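Local coordinates for CHAD domain protein (Streptomyces chartreusis, PDB 6RN5) that probably binds inorganic polyphosphate through its helical CHAD domain and also binds metal ions, copper(II) among them, at residues 320-324 with 351-355; 327-331 with 344-348; 108-112 with 179-184; 277-281 with 314-318; 243-249 with 360-366. All coordinates share one frame; numbering follows the deposited sequence.

In the fold
Following the chain from its N terminus shows how an all-helical domain is stitched together by a few long-range contacts. Interaction 3 comes first, closing the stretch between helices 82-120 and 170-198, and lies in series with all the others. Interaction 5 then spans the widest loop, joining the end of helix 229-244 to the final helix 338-366. Within that span interaction 4 ties helix 274-295 to helix 305-331, and interaction 1, opening after interaction 4 has closed, pairs helix 305-331 with 338-366. Interaction 2 lies inside interaction 1, further toward the turn of the same hairpin. None of the loops cross, yet interactions 1, 2 and 3 touch one another, and interaction 4 touches 1, 3 and 5.

Interaction 1. Residues 320-324 with 351-355; sequences ASEAA and QRHEV. With CU (copper (II) ion), chain C.
R352 sets its CG anti to the carbonyl carbon (chi1 -68°), and bends at chi2 and chi3 then fold the chain round, so that a side chain leaving its helix on the far side still delivers its guanidinium to S321. On the way its CD rests on the methyl CB of A324, 3.7 Å apart. The guanidinium meets the S321 hydroxyl edge-on without bonding to it; instead a water takes a hydrogen bond from R352 NH1 at 2.9 Å and gives one to the carbonyl S321 O at 2.6 Å. Both polar side chains converge on D274, which holds S321 OG by a hydrogen bond and R352 NH2 by a salt bridge, while NH2 also meets a sulfate.

The rest is mostly van der Waals packing between antiparallel helices 305-331 and 338-366, whose local axes pass 8.1 Å apart at 159°. Alanines make this possible: A324 CB lies 3.7 Å from Q351 CB, and V355 CG2 comes to 3.4 Å from S321 N while also touching the methyl of A320. Q351, bent at chi2, turns OE1 onto A323 CB and accepts a hydrogen bond from R111. On the far side of its helix H353 binds a copper ion, shared with H353 of the second subunit.

A leucine in place of R352 would probably cost D274 and the sulfate a positive partner and leave the water without its second mate. Packing thus brings the helices together, whereas the polar ends of S321, Q351 and R352 are met by water and by groups outside the pair.

Interaction 2. Residues 327-331 with 344-348; sequences AAQAA and LGVLH. With CU (copper (II) ion), chain B.
H348 NE2, on the ring that packs against A328, binds a copper ion at 2.0 Å, and the nitrogens H262 NE2 and H271 NE2 grip the same metal. Copper lies almost equally far from CD2 and CE1 of the H348 ring, so the bond leaves the nitrogen squarely. With CG anti to the backbone N (chi1 171°), the ring is carried past A328, whose CB approaches CD2 obliquely at 3.9 Å. A327 covers the root of the same residue, its CB 3.9 Å from the backbone nitrogen H348 N.

The setting is an antiparallel helical hairpin formed by helices 305-331 and 338-366, with local axes 8.7 Å apart at 161°. The 327-331 segment is alanine but for Q329, which lets the larger groups of the other helix lie close to its backbone. L344 does this most plainly: its CG stands beside its own backbone N, and CD1 reaches 3.5 Å from A331 N, touching the methyls of A330 and A331 as well. L347 CG lies 4.2 Å from A327 CB, and the same side chain also packs on L112, A115, L116 and L119 of helix 82-120.

L179 of helix 170-198 meets both A330 and L347. Across the subunit boundary, Y342 of the second subunit packs on A328, A331 and H348, so the wall beside the copper-binding histidine is partly built by the other copy of the protein.

Interaction 3. Residues 108-112 with 179-184; sequences RLERL and LDRQLT
L109 is the knob of a knobs-into-holes contact between helices 82-120 and 170-198, and L179, D180, L183 and T184 form the hole that receives it. CG stands anti to the backbone N (chi1 176°), which brings the end of a laterally directed side chain closer to the other helix. There the two methyls divide the work: CD1 rests on the backbone of D180, 3.6 Å from its CA, while CD2 lies 3.7 Å from the carboxylate oxygen D180 OD1 and 4.0 Å from T184 OG1.

In this long antiparallel pair of the helical CHAD domain the local axes run at 166° and 10.0 Å apart, a spacing that leucines fill. L183 answers from the other side, its CD1 reaching 3.9 Å from L109 CA and the same distance from L112 CD1, with the L112 and L183 side chains meeting at about a right angle. An alanine here instead of L109 would lack both methyls and would probably leave the hole beside D180 and T184 unfilled. Toward the copper-bearing hairpin, L179 packs on L344 of helix 338-366, and R108 on E322 of helix 305-331.

Interaction 4. Residues 277-281 with 314-318; sequences WHQVR and LNRHR. With SO4 (sulfate ion), chain F.
W277 and H317 belong to the close-packed half of this contact, where rings and aliphatic groups interlock; the other half, around R281 and R318, is polar and more exposed. In the packed half W277 CB sits over one face of the H317 ring, 3.8 Å from its centroid, a CH-pi contact. H278 NE2 lies instead at the edge of that ring, near its plane, and gives H317 ND1 a weak hydrogen bond of 3.0 Å, strongly bent at 121°. H317 NE2 has its own partner, R359, which also makes a cation-pi contact with W277. L314 fills in beside them: its CD2 meets the edge of the indole at W277 CE3 and its CD1 lies 3.8 Å from V280 CG1.

On the outer side R281 stretches past L314 with its chain extended from CG to NE. There NE donates to N315 OD1 at 2.9 Å, fairly straight (154°) and in the carbonyl plane of the asparagine, which helps fix the turn of the guanidinium. R318, bent at chi2 and chi3, lays its own guanidinium over one face of that of R281, with planes 35° apart and the two NH2 atoms 3.0 Å from each other. A sulfate, probably from the crystallisation liquor, reconciles these like charges: R281 NH2 donates to its O2 and O3, both at 3.2 Å, whereas the bonds from R318 are long and weak. Such an anion in a basic patch is consistent with, but does not prove, polyphosphate binding here, as expected of a CHAD domain.

Interaction 5. Residues 243-249 with 360-366; sequences VAALPLI and FAFQQAW
V243 opens the contact on the last turn of helix 229-244, where a helix of this all-helical CHAD protein gives way to a loop that runs beside the end of helix 338-366. Its two methyls part company: CG1 lies over one face of the W366 indole, 3.5 Å from NE1, in a CH-pi contact, while CG2 meets the edge of the F362 ring, 3.7 Å from CZ. Helix 305-331 is drawn in as well, since W366 also makes a cation-pi contact with R306 and F362 packs on L314.

Further along, L246 keeps a hand on the same ring, its CD1 4.2 Å from F362 CE2, and also touches W277. From there the chain straightens and Q363 takes over as the partner. L248, though poorly ordered, brings its CA to 3.4 Å from Q363 OE1. I249, in an extended conformation, is then held at both backbone polar atoms by that one amide: I249 N donates to Q363 OE1 at 2.8 Å, rather bent at 141°, and Q363 NE2 donates to I249 O at 3.2 Å, straighter at 165°. Q363 can span the gap because its CG is anti to the backbone N and the chain beyond is extended.

I249 is poorly ordered even so, and its CG2 approaches F360 CD1 only to a loose 4.3 Å. The same NE2 of Q363 also reaches Q364 OE1, a weak bond of 3.5 Å.

Interaction 1. Residues 320-324 with 351-355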
# COMPACT_ATOMS: atom_id res chain seq x y z
N ALA A 320 14.88 -1.38 1.32
CA ALA A 320 13.49 -1.79 1.09
C ALA A 320 13.38 -2.66 -0.17
O ALA A 320 12.61 -3.65 -0.23
CB ALA A 320 12.59 -0.56 0.99
N SER A 321 14.12 -2.29 -1.21
CA SER A 321 14.16 -3.08 -2.42
C SER A 321 14.59 -4.52 -2.14
O SER A 321 13.91 -5.47 -2.58
CB SER A 321 15.10 -2.42 -3.43
OG SER A 321 15.18 -3.20 -4.59
N GLU A 322 15.66 -4.70 -1.38
CA GLU A 322 16.22 -6.03 -1.14
C GLU A 322 15.30 -6.80 -0.16
O GLU A 322 15.13 -8.01 -0.25
CB GLU A 322 17.65 -5.94 -0.56
CG GLU A 322 18.80 -5.73 -1.55
CD GLU A 322 18.95 -6.88 -2.56
OE1 GLU A 322 18.71 -8.07 -2.24
OE2 GLU A 322 19.30 -6.60 -3.72
N ALA A 323 14.71 -6.09 0.78
CA ALA A 323 13.80 -6.73 1.66
C ALA A 323 12.57 -7.24 0.90
O ALA A 323 12.10 -8.35 1.18
CB ALA A 323 13.39 -5.79 2.76
N ALA A 324 12.05 -6.45 -0.03
CA ALA A 324 10.89 -6.89 -0.77
C ALA A 324 11.22 -8.17 -1.53
O ALA A 324 10.38 -9.06 -1.60
CB ALA A 324 10.40 -5.79 -1.71
N GLN A 351 7.10 -3.27 1.42
CA GLN A 351 8.48 -2.85 1.20
C GLN A 351 8.59 -2.15 -0.17
O GLN A 351 9.38 -1.23 -0.31
CB GLN A 351 9.45 -4.03 1.35
CG GLN A 351 9.43 -4.59 2.78
CD GLN A 351 9.96 -3.58 3.76
OE1 GLN A 351 11.13 -3.18 3.66
NE2 GLN A 351 9.09 -3.09 4.67
N ARG A 352 7.77 -2.53 -1.14
CA ARG A 352 7.76 -1.78 -2.39
C ARG A 352 7.17 -0.39 -2.19
O ARG A 352 7.61 0.58 -2.84
CB ARG A 352 6.99 -2.52 -3.48
CG ARG A 352 7.64 -3.78 -3.94
CD ARG A 352 9.10 -3.56 -4.35
NE ARG A 352 9.33 -2.52 -5.36
CZ ARG A 352 10.54 -2.19 -5.85
NH1 ARG A 352 11.64 -2.80 -5.43
NH2 ARG A 352 10.65 -1.26 -6.78
N HIS A 353 6.22 -0.25 -1.26
CA HIS A 353 5.72 1.08 -0.89
C HIS A 353 6.80 1.92 -0.23
O HIS A 353 6.85 3.10 -0.48
CB HIS A 353 4.42 1.03 -0.03
CG HIS A 353 3.29 0.33 -0.72
ND1 HIS A 353 3.15 0.33 -2.10
CD2 HIS A 353 2.26 -0.41 -0.24
CE1 HIS A 353 2.08 -0.38 -2.43
NE2 HIS A 353 1.52 -0.84 -1.33
N GLU A 354 7.65 1.30 0.57
CA GLU A 354 8.81 2.00 1.15
C GLU A 354 9.81 2.39 0.05
O GLU A 354 10.44 3.41 0.14
CB GLU A 354 9.52 1.16 2.20
CG GLU A 354 8.69 0.84 3.45
CD GLU A 354 8.54 2.02 4.43
OE1 GLU A 354 9.23 3.05 4.26
OE2 GLU A 354 7.72 1.93 5.37
N VAL A 355 9.95 1.60 -1.01
CA VAL A 355 10.88 1.99 -2.11
C VAL A 355 10.39 3.31 -2.71
O VAL A 355 11.15 4.27 -2.80
CB VAL A 355 11.05 0.88 -3.18
CG1 VAL A 355 11.79 1.39 -4.42
CG2 VAL A 355 11.79 -0.31 -2.59
CU CU C . -0.03 -2.30 -0.02
O HOH W 1 12.30 -5.53 -4.67

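Interaction 2. Residues 327-331 with 344-348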
# COMPACT_ATOMS: atom_id res chain seq x y z
N ALA A 327 11.13 -11.21 0.63
CA ALA A 327 9.77 -11.66 0.90
C ALA A 327 9.20 -12.43 -0.29
O ALA A 327 8.59 -13.48 -0.11
CB ALA A 327 8.88 -10.48 1.22
N ALA A 328 9.41 -11.91 -1.49
CA ALA A 328 8.92 -12.58 -2.69
C ALA A 328 9.54 -13.98 -2.81
O ALA A 328 8.84 -14.98 -2.99
CB ALA A 328 9.16 -11.74 -3.97
N GLN A 329 10.85 -14.04 -2.65
CA GLN A 329 11.56 -15.27 -2.77
C GLN A 329 11.13 -16.26 -1.69
O GLN A 329 10.94 -17.42 -1.97
CB GLN A 329 13.09 -15.02 -2.77
CG GLN A 329 13.93 -16.28 -3.09
CD GLN A 329 13.65 -16.90 -4.47
OE1 GLN A 329 13.56 -16.20 -5.48
NE2 GLN A 329 13.48 -18.22 -4.50
N ALA A 330 10.93 -15.81 -0.46
CA ALA A 330 10.44 -16.69 0.56
C ALA A 330 9.06 -17.29 0.22
O ALA A 330 8.75 -18.40 0.59
CB ALA A 330 10.36 -15.93 1.89
N ALA A 331 8.23 -16.54 -0.46
CA ALA A 331 6.92 -17.01 -0.88
C ALA A 331 6.98 -18.15 -1.89
O ALA A 331 5.99 -18.85 -2.07
CB ALA A 331 6.13 -15.84 -1.49
N LEU A 344 3.36 -12.89 3.18
CA LEU A 344 4.53 -12.49 2.46
C LEU A 344 4.17 -11.60 1.30
O LEU A 344 4.94 -10.71 0.98
CB LEU A 344 5.27 -13.73 1.96
CG LEU A 344 5.89 -14.60 3.04
CD1 LEU A 344 6.38 -15.90 2.40
CD2 LEU A 344 7.04 -13.86 3.68
N GLY A 345 3.03 -11.83 0.66
CA GLY A 345 2.51 -10.89 -0.36
C GLY A 345 2.32 -9.45 0.13
O GLY A 345 2.68 -8.49 -0.56
N VAL A 346 1.78 -9.33 1.34
CA VAL A 346 1.55 -8.05 1.97
C VAL A 346 2.88 -7.37 2.27
O VAL A 346 3.07 -6.18 2.02
CB VAL A 346 0.77 -8.23 3.30
CG1 VAL A 346 0.58 -6.92 4.01
CG2 VAL A 346 -0.61 -8.81 3.04
N LEU A 347 3.79 -8.16 2.81
CA LEU A 347 5.11 -7.68 3.18
C LEU A 347 5.96 -7.22 1.99
O LEU A 347 6.65 -6.23 2.07
CB LEU A 347 5.81 -8.79 3.93
CG LEU A 347 7.16 -8.55 4.51
CD1 LEU A 347 7.09 -7.38 5.48
CD2 LEU A 347 7.55 -9.85 5.22
N HIS A 348 5.92 -7.95 0.89
CA HIS A 348 6.53 -7.48 -0.34
C HIS A 348 5.95 -6.17 -0.79
O HIS A 348 6.69 -5.27 -1.18
CB HIS A 348 6.39 -8.53 -1.45
CG HIS A 348 6.80 -8.04 -2.81
ND1 HIS A 348 5.91 -7.45 -3.68
CD2 HIS A 348 8.00 -8.05 -3.43
CE1 HIS A 348 6.55 -7.13 -4.80
NE2 HIS A 348 7.83 -7.47 -4.66
CU CU B . 8.99 -7.46 -6.34

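Interaction 3. Residues 108-112 with 179-184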
# COMPACT_ATOMS: atom_id res chain seq x y z
N ARG A 108 18.34 -6.87 7.20
CA ARG A 108 17.16 -7.26 6.43
C ARG A 108 16.15 -8.06 7.30
O ARG A 108 14.96 -7.84 7.23
CB ARG A 108 17.63 -8.05 5.23
CG ARG A 108 16.55 -8.43 4.27
CD ARG A 108 17.22 -8.96 3.02
NE ARG A 108 18.14 -7.94 2.53
CZ ARG A 108 19.33 -8.19 1.98
NH1 ARG A 108 19.78 -9.43 1.80
NH2 ARG A 108 20.08 -7.17 1.57
N LEU A 109 16.62 -8.97 8.12
CA LEU A 109 15.72 -9.74 8.96
C LEU A 109 14.97 -8.82 9.89
O LEU A 109 13.73 -8.86 10.00
CB LEU A 109 16.48 -10.80 9.76
CG LEU A 109 15.67 -11.62 10.78
CD1 LEU A 109 14.41 -12.23 10.16
CD2 LEU A 109 16.52 -12.72 11.40
N GLU A 110 15.74 -7.98 10.57
CA GLU A 110 15.14 -6.98 11.45
C GLU A 110 14.09 -6.09 10.78
O GLU A 110 12.99 -5.88 11.31
CB GLU A 110 16.23 -6.12 12.02
CG GLU A 110 15.67 -5.00 12.85
CD GLU A 110 16.50 -4.70 14.06
OE1 GLU A 110 17.76 -4.76 13.93
OE2 GLU A 110 15.88 -4.40 15.12
N ARG A 111 14.43 -5.55 9.62
CA ARG A 111 13.52 -4.72 8.87
C ARG A 111 12.25 -5.52 8.59
O ARG A 111 11.13 -5.01 8.77
CB ARG A 111 14.19 -4.27 7.56
CG ARG A 111 13.26 -3.78 6.48
CD ARG A 111 14.01 -3.29 5.24
NE ARG A 111 14.48 -1.93 5.44
CZ ARG A 111 13.79 -0.83 5.20
NH1 ARG A 111 12.57 -0.85 4.65
NH2 ARG A 111 14.37 0.33 5.45
N LEU A 112 12.39 -6.77 8.18
CA LEU A 112 11.21 -7.55 7.84
C LEU A 112 10.37 -7.93 9.07
O LEU A 112 9.13 -7.86 9.05
CB LEU A 112 11.60 -8.78 7.02
CG LEU A 112 12.08 -8.48 5.59
CD1 LEU A 112 12.82 -9.65 4.96
CD2 LEU A 112 10.97 -8.06 4.64
N LEU A 179 11.26 -16.47 7.53
CA LEU A 179 12.30 -15.51 7.23
C LEU A 179 13.43 -15.53 8.28
O LEU A 179 14.61 -15.39 7.97
CB LEU A 179 11.69 -14.11 7.12
CG LEU A 179 10.76 -13.93 5.91
CD1 LEU A 179 9.91 -12.70 6.10
CD2 LEU A 179 11.53 -13.80 4.60
N ASP A 180 13.06 -15.64 9.55
CA ASP A 180 14.07 -15.80 10.58
C ASP A 180 15.00 -17.00 10.29
O ASP A 180 16.22 -16.88 10.35
CB ASP A 180 13.37 -15.94 11.92
CG ASP A 180 14.32 -15.96 13.10
OD1 ASP A 180 15.54 -15.98 12.94
OD2 ASP A 180 13.84 -15.97 14.22
N ARG A 181 14.42 -18.15 9.96
CA ARG A 181 15.20 -19.31 9.57
C ARG A 181 16.05 -19.05 8.34
O ARG A 181 17.25 -19.25 8.37
CB ARG A 181 14.29 -20.55 9.33
CG ARG A 181 15.05 -21.82 8.98
CD ARG A 181 14.15 -23.06 8.76
NE ARG A 181 14.62 -23.84 7.60
CZ ARG A 181 15.55 -24.82 7.59
NH1 ARG A 181 16.14 -25.22 8.73
NH2 ARG A 181 15.88 -25.42 6.43
N GLN A 182 15.44 -18.59 7.27
CA GLN A 182 16.16 -18.39 6.02
C GLN A 182 17.29 -17.34 6.07
O GLN A 182 18.39 -17.57 5.62
CB GLN A 182 15.18 -18.06 4.91
CG GLN A 182 14.34 -19.28 4.49
CD GLN A 182 13.43 -18.96 3.31
OE1 GLN A 182 13.35 -17.79 2.84
NE2 GLN A 182 12.72 -20.00 2.83
N LEU A 183 16.99 -16.20 6.64
CA LEU A 183 17.97 -15.14 6.75
C LEU A 183 19.02 -15.41 7.80
O LEU A 183 20.15 -14.94 7.68
CB LEU A 183 17.25 -13.81 6.99
CG LEU A 183 16.50 -13.36 5.71
CD1 LEU A 183 15.49 -12.26 6.01
CD2 LEU A 183 17.48 -12.85 4.64
N THR A 184 18.70 -16.20 8.81
CA THR A 184 19.70 -16.62 9.78
C THR A 184 20.70 -17.57 9.19
O THR A 184 21.90 -17.45 9.41
CB THR A 184 19.05 -17.29 10.98
OG1 THR A 184 18.25 -16.32 11.65
CG2 THR A 184 20.13 -17.78 11.98

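Interaction 4. Residues 277-281 with 314-318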
# COMPACT_ATOMS: atom_id res chain seq x y z
N TRP A 277 18.17 4.21 -9.77
CA TRP A 277 18.22 4.71 -8.38
C TRP A 277 19.42 4.17 -7.58
O TRP A 277 20.08 4.90 -6.83
CB TRP A 277 16.93 4.36 -7.67
CG TRP A 277 15.82 5.17 -8.15
CD1 TRP A 277 14.99 4.89 -9.19
CD2 TRP A 277 15.41 6.44 -7.64
NE1 TRP A 277 14.08 5.90 -9.35
CE2 TRP A 277 14.32 6.86 -8.41
CE3 TRP A 277 15.86 7.24 -6.61
CZ2 TRP A 277 13.68 8.04 -8.18
CZ3 TRP A 277 15.20 8.43 -6.38
CH2 TRP A 277 14.14 8.81 -7.15
N HIS A 278 19.69 2.89 -7.77
CA HIS A 278 20.84 2.29 -7.11
C HIS A 278 22.14 2.77 -7.69
O HIS A 278 23.14 2.89 -6.95
CB HIS A 278 20.74 0.76 -7.11
CG HIS A 278 19.61 0.27 -6.26
ND1 HIS A 278 19.09 -1.01 -6.35
CD2 HIS A 278 18.85 0.92 -5.34
CE1 HIS A 278 18.09 -1.13 -5.50
NE2 HIS A 278 17.92 0.02 -4.88
N GLN A 279 22.15 3.08 -8.98
CA GLN A 279 23.32 3.76 -9.57
C GLN A 279 23.53 5.17 -9.00
O GLN A 279 24.62 5.56 -8.66
CB GLN A 279 23.20 3.80 -11.09
CG GLN A 279 24.48 4.22 -11.80
CD GLN A 279 25.68 3.38 -11.34
OE1 GLN A 279 25.55 2.18 -11.04
NE2 GLN A 279 26.85 4.01 -11.29
N VAL A 280 22.47 5.93 -8.89
CA VAL A 280 22.57 7.19 -8.22
C VAL A 280 23.07 7.06 -6.77
O VAL A 280 23.87 7.87 -6.33
CB VAL A 280 21.25 7.96 -8.33
CG1 VAL A 280 21.12 9.07 -7.31
CG2 VAL A 280 21.13 8.51 -9.75
N ARG A 281 22.64 6.03 -6.05
CA ARG A 281 23.15 5.79 -4.67
C ARG A 281 24.67 5.68 -4.73
O ARG A 281 25.37 6.29 -3.95
CB ARG A 281 22.62 4.48 -4.11
CG ARG A 281 22.95 4.22 -2.65
CD ARG A 281 22.34 2.92 -2.14
NE ARG A 281 23.04 2.48 -0.95
CZ ARG A 281 24.12 1.70 -0.99
NH1 ARG A 281 24.57 1.23 -2.14
NH2 ARG A 281 24.73 1.37 0.13
N LEU A 314 18.38 7.09 -0.16
CA LEU A 314 18.81 6.03 -1.09
C LEU A 314 19.20 4.72 -0.39
O LEU A 314 19.03 3.65 -0.96
CB LEU A 314 19.94 6.50 -1.97
CG LEU A 314 19.55 7.71 -2.83
CD1 LEU A 314 20.74 8.26 -3.62
CD2 LEU A 314 18.39 7.40 -3.75
N ASN A 315 19.69 4.77 0.85
CA ASN A 315 19.90 3.51 1.59
C ASN A 315 18.57 2.80 1.92
O ASN A 315 18.49 1.59 1.90
CB ASN A 315 20.69 3.71 2.88
CG ASN A 315 22.14 4.09 2.67
OD1 ASN A 315 22.74 3.90 1.57
ND2 ASN A 315 22.74 4.63 3.72
N ARG A 316 17.54 3.56 2.25
CA ARG A 316 16.28 2.95 2.54
C ARG A 316 15.72 2.35 1.28
O ARG A 316 15.13 1.28 1.30
CB ARG A 316 15.34 3.96 3.20
CG ARG A 316 15.64 4.10 4.70
CD ARG A 316 15.54 5.52 5.22
NE ARG A 316 14.26 6.17 4.91
CZ ARG A 316 14.10 7.45 4.55
NH1 ARG A 316 15.13 8.27 4.41
NH2 ARG A 316 12.87 7.90 4.30
N HIS A 317 15.92 3.04 0.16
CA HIS A 317 15.49 2.55 -1.14
C HIS A 317 16.09 1.16 -1.41
O HIS A 317 15.42 0.23 -1.77
CB HIS A 317 15.89 3.56 -2.21
CG HIS A 317 15.40 3.21 -3.58
ND1 HIS A 317 15.86 2.13 -4.28
CD2 HIS A 317 14.48 3.80 -4.37
CE1 HIS A 317 15.26 2.08 -5.46
NE2 HIS A 317 14.42 3.08 -5.55
N ARG A 318 17.37 1.05 -1.21
CA ARG A 318 18.10 -0.15 -1.47
C ARG A 318 17.68 -1.25 -0.49
O ARG A 318 17.42 -2.36 -0.91
CB ARG A 318 19.60 0.13 -1.36
CG ARG A 318 20.50 -0.96 -1.92
CD ARG A 318 20.87 -1.99 -0.89
NE ARG A 318 21.61 -1.42 0.23
CZ ARG A 318 22.93 -1.52 0.40
NH1 ARG A 318 23.72 -2.15 -0.48
NH2 ARG A 318 23.46 -0.99 1.49
S SO4 F . 27.39 -1.31 0.40
O1 SO4 F . 28.89 -1.37 0.44
O2 SO4 F . 26.92 -0.47 1.50
O3 SO4 F . 26.88 -0.75 -0.92
O4 SO4 F . 26.91 -2.68 0.65

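Interaction 5. Residues 243-249 with 360-366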
# COMPACT_ATOMS: atom_id res chain seq x y z
N VAL A 243 20.95 12.05 -11.70
CA VAL A 243 19.73 12.45 -11.06
C VAL A 243 18.74 13.09 -12.06
O VAL A 243 17.55 12.70 -12.09
CB VAL A 243 20.01 13.40 -9.90
CG1 VAL A 243 18.70 14.04 -9.42
CG2 VAL A 243 20.73 12.64 -8.76
N ALA A 244 19.23 14.03 -12.88
CA ALA A 244 18.42 14.66 -13.97
C ALA A 244 17.72 13.63 -14.85
O ALA A 244 16.62 13.85 -15.29
CB ALA A 244 19.29 15.58 -14.85
N ALA A 245 18.36 12.51 -15.07
CA ALA A 245 17.80 11.43 -15.86
C ALA A 245 16.78 10.54 -15.12
O ALA A 245 16.16 9.71 -15.76
CB ALA A 245 18.92 10.57 -16.43
N LEU A 246 16.57 10.71 -13.81
CA LEU A 246 15.48 9.97 -13.13
C LEU A 246 14.09 10.62 -13.34
O LEU A 246 13.96 11.86 -13.35
CB LEU A 246 15.67 9.94 -11.61
CG LEU A 246 16.98 9.48 -11.04
CD1 LEU A 246 17.02 9.74 -9.53
CD2 LEU A 246 17.17 8.02 -11.38
N PRO A 247 13.03 9.80 -13.38
CA PRO A 247 11.61 10.30 -13.42
C PRO A 247 11.13 11.08 -12.17
O PRO A 247 11.52 10.75 -11.06
CB PRO A 247 10.80 9.01 -13.55
CG PRO A 247 11.77 7.91 -13.88
CD PRO A 247 13.13 8.33 -13.40
N LEU A 248 10.29 12.11 -12.35
CA LEU A 248 9.66 12.85 -11.23
C LEU A 248 8.67 11.95 -10.44
O LEU A 248 8.28 10.89 -10.93
CB LEU A 248 8.94 14.10 -11.79
CG LEU A 248 8.20 15.12 -10.89
CD1 LEU A 248 9.04 16.36 -10.60
CD2 LEU A 248 6.87 15.55 -11.52
N ILE A 249 8.29 12.34 -9.22
CA ILE A 249 7.23 11.66 -8.45
C ILE A 249 6.28 12.70 -7.80
O ILE A 249 6.72 13.78 -7.39
CB ILE A 249 7.79 10.75 -7.31
CG1 ILE A 249 8.81 9.75 -7.84
CG2 ILE A 249 6.67 10.01 -6.59
CD1 ILE A 249 10.22 10.20 -7.57
N PHE A 360 10.54 9.41 -3.24
CA PHE A 360 9.98 10.72 -2.94
C PHE A 360 10.85 11.50 -1.91
O PHE A 360 11.14 12.69 -2.11
CB PHE A 360 8.54 10.55 -2.45
CG PHE A 360 7.81 11.86 -2.20
CD1 PHE A 360 7.40 12.65 -3.27
CD2 PHE A 360 7.53 12.28 -0.90
CE1 PHE A 360 6.73 13.85 -3.05
CE2 PHE A 360 6.86 13.48 -0.67
CZ PHE A 360 6.46 14.27 -1.75
N ALA A 361 11.26 10.84 -0.84
CA ALA A 361 12.12 11.48 0.14
C ALA A 361 13.43 11.99 -0.52
O ALA A 361 13.86 13.13 -0.28
CB ALA A 361 12.41 10.55 1.31
N PHE A 362 14.03 11.17 -1.38
CA PHE A 362 15.26 11.59 -2.03
C PHE A 362 14.97 12.85 -2.84
O PHE A 362 15.70 13.84 -2.74
CB PHE A 362 15.78 10.53 -2.99
CG PHE A 362 16.87 11.04 -3.89
CD1 PHE A 362 18.19 11.06 -3.47
CD2 PHE A 362 16.57 11.53 -5.18
CE1 PHE A 362 19.20 11.56 -4.30
CE2 PHE A 362 17.58 11.99 -6.03
CZ PHE A 362 18.89 12.02 -5.59
N GLN A 363 13.93 12.78 -3.65
CA GLN A 363 13.52 13.92 -4.48
C GLN A 363 13.31 15.23 -3.70
O GLN A 363 13.79 16.26 -4.12
CB GLN A 363 12.26 13.58 -5.24
CG GLN A 363 12.01 14.51 -6.42
CD GLN A 363 10.64 14.29 -7.03
OE1 GLN A 363 10.51 13.66 -8.09
NE2 GLN A 363 9.61 14.79 -6.37
N GLN A 364 12.63 15.18 -2.57
CA GLN A 364 12.42 16.37 -1.75
C GLN A 364 13.72 16.89 -1.19
O GLN A 364 13.93 18.10 -1.13
CB GLN A 364 11.47 16.08 -0.59
CG GLN A 364 10.13 15.51 -1.02
CD GLN A 364 9.43 16.41 -1.98
OE1 GLN A 364 9.32 16.10 -3.17
NE2 GLN A 364 8.98 17.55 -1.48
N ALA A 365 14.57 15.98 -0.73
CA ALA A 365 15.86 16.35 -0.21
C ALA A 365 16.75 16.94 -1.31
O ALA A 365 17.50 17.91 -1.08
CB ALA A 365 16.54 15.16 0.42
N TRP A 366 16.72 16.33 -2.50
CA TRP A 366 17.63 16.76 -3.57
C TRP A 366 17.17 18.11 -4.11
O TRP A 366 18.01 18.98 -4.32
CB TRP A 366 17.68 15.76 -4.69
CG TRP A 366 18.62 16.14 -5.72
CD1 TRP A 366 18.34 16.79 -6.87
CD2 TRP A 366 20.02 15.93 -5.71
NE1 TRP A 366 19.47 16.98 -7.60
CE2 TRP A 366 20.53 16.46 -6.91
CE3 TRP A 366 20.90 15.30 -4.82
CZ2 TRP A 366 21.86 16.41 -7.25
CZ3 TRP A 366 22.25 15.26 -5.14
CH2 TRP A 366 22.71 15.81 -6.37